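Local coordinates for glyoxalase family protein, putative (Bacillus anthracis, PDB 2QQZ), which is of unknown function but belongs to the glyoxalase/bleomycin resistance protein/dioxygenase superfamily, whose members are often metal-dependent enzymes, at residues A[80-83]-A[84-87]. Numbering follows the deposited sequence. Where two conformers were deposited one is given.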
loop_
_atom_site.group_PDB
_atom_site.type_symbol
_atom_site.label_atom_id
_atom_site.label_comp_id
_atom_site.label_asym_id
_atom_site.label_seq_id
_atom_site.Cartn_x
_atom_site.Cartn_y
_atom_site.Cartn_z
ATOM N N VAL A 80 11.786 4.121 7.004
ATOM C CA VAL A 80 12.195 4.292 8.416
ATOM C C VAL A 80 13.556 5.043 8.564
ATOM O O VAL A 80 14.537 4.677 7.927
ATOM C CB VAL A 80 12.216 2.884 9.130
ATOM C CG1 VAL A 80 12.792 2.955 10.473
ATOM C CG2 VAL A 80 10.771 2.264 9.186
ATOM N N LEU A 81 13.619 6.104 9.386
ATOM C CA LEU A 81 14.905 6.681 9.788
ATOM C C LEU A 81 15.561 5.810 10.845
ATOM O O LEU A 81 14.874 5.384 11.793
ATOM C CB LEU A 81 14.671 8.035 10.410
ATOM C CG LEU A 81 14.622 9.238 9.498
ATOM C CD1 LEU A 81 14.403 10.553 10.361
ATOM C CD2 LEU A 81 15.946 9.332 8.735
ATOM N N LYS A 82 16.866 5.523 10.702
ATOM C CA LYS A 82 17.627 4.840 11.761
ATOM C C LYS A 82 17.048 3.442 11.957
ATOM O O LYS A 82 16.769 3.023 13.073
ATOM C CB LYS A 82 17.572 5.667 13.066
ATOM C CG LYS A 82 18.743 5.500 14.018
ATOM C CD LYS A 82 19.705 6.562 13.841
ATOM C CE LYS A 82 21.074 6.166 14.372
ATOM N NZ LYS A 82 21.203 6.191 15.860
ATOM N N ILE A 83 16.831 2.732 10.848
ATOM C CA ILE A 83 16.169 1.431 10.867
ATOM C C ILE A 83 16.776 0.397 11.846
ATOM O O ILE A 83 16.032 -0.403 12.420
ATOM C CB ILE A 83 16.122 0.808 9.429
ATOM C CG1 ILE A 83 15.192 -0.384 9.404
ATOM C CG2 ILE A 83 17.534 0.459 8.918
ATOM C CD1 ILE A 83 14.491 -0.556 8.038
ATOM N N ASP A 84 18.105 0.466 11.974
ATOM C CA ASP A 84 18.893 -0.333 12.877
ATOM C C ASP A 84 18.258 -0.303 14.261
ATOM O O ASP A 84 17.855 -1.334 14.811
ATOM C CB ASP A 84 20.368 0.158 12.897
ATOM C CG ASP A 84 20.533 1.732 12.721
ATOM O OD1 ASP A 84 20.098 2.284 11.678
ATOM O OD2 ASP A 84 21.166 2.396 13.595
ATOM N N GLU A 85 18.128 0.913 14.769
ATOM C CA GLU A 85 17.626 1.227 16.108
ATOM C C GLU A 85 16.110 0.926 16.216
ATOM O O GLU A 85 15.619 0.466 17.253
ATOM C CB GLU A 85 17.920 2.694 16.399
ATOM C CG GLU A 85 17.582 3.114 17.790
ATOM C CD GLU A 85 17.596 4.646 17.977
ATOM O OE1 GLU A 85 18.587 5.300 17.544
ATOM O OE2 GLU A 85 16.620 5.187 18.564
ATOM N N PHE A 86 15.370 1.194 15.144
ATOM C CA PHE A 86 13.942 0.850 15.119
ATOM C C PHE A 86 13.774 -0.647 15.292
ATOM O O PHE A 86 12.976 -1.083 16.127
ATOM C CB PHE A 86 13.334 1.300 13.812
ATOM C CG PHE A 86 11.899 0.902 13.617
ATOM C CD1 PHE A 86 10.905 1.409 14.453
ATOM C CD2 PHE A 86 11.538 0.096 12.536
ATOM C CE1 PHE A 86 9.569 1.097 14.246
ATOM C CE2 PHE A 86 10.219 -0.215 12.314
ATOM C CZ PHE A 86 9.228 0.297 13.176
ATOM N N LYS A 87 14.521 -1.423 14.505
ATOM C CA LYS A 87 14.471 -2.884 14.568
ATOM C C LYS A 87 14.784 -3.453 15.977
ATOM O O LYS A 87 14.059 -4.347 16.449
ATOM C CB LYS A 87 15.432 -3.507 13.552
ATOM C CG LYS A 87 15.278 -5.051 13.449
ATOM C CD LYS A 87 15.984 -5.566 12.220
ATOM C CE LYS A 87 17.347 -6.034 12.575
ATOM N NZ LYS A 87 17.916 -6.832 11.460
#
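At the turn from strand 76-80 into helix 83-92 of this vicinal-oxygen-chelate-type fold, V80 at the end of the strand meets F86 in the first turns of the helix. With CG1 anti to the backbone N (chi1 172°), V80 turns this methyl to CD2 of F86, 3.7 Å away, approaching the ring obliquely; CG2 lies 4.0 Å from CE2 of F86. The two side chains cross at about a right angle, and the phenyl ring is further held by an edge-to-face stack with F121 and by Y7 of the second subunit, whose strand also extends the sheet past V80.

K82, at the N-cap position, has positive phi (64°), and its backbone turns the chain into the helix. Its carbonyl O accepts N of F86 at 3.1 Å and a weak, strongly bent bond from N of E85 at 3.0 Å. One residue on, O of I83 accepts N of K87 at 2.8 Å, continuing the i to i+4 pattern that K82 O and N of F86 begin. The backbone N-H groups of K82 and I83 are taken by the carboxylate of E123, which ties the helix start to strand 118-124, while the I83 side chain packs inward on I107 and F109.

On the outer side, the K82 chain, bent at chi2 and chi4, runs outward beside E85, with its CG 3.8 Å from CB of E85. The carboxylate of E85 is shared: OE2 bonds R5 and Y7 of the second subunit, so this helix end also serves the dimer interface. The other oxygen, OE1, forms a salt bridge with NZ of K82 at 3.2 Å, the ammonium lying nearly along the C-OE1 axis.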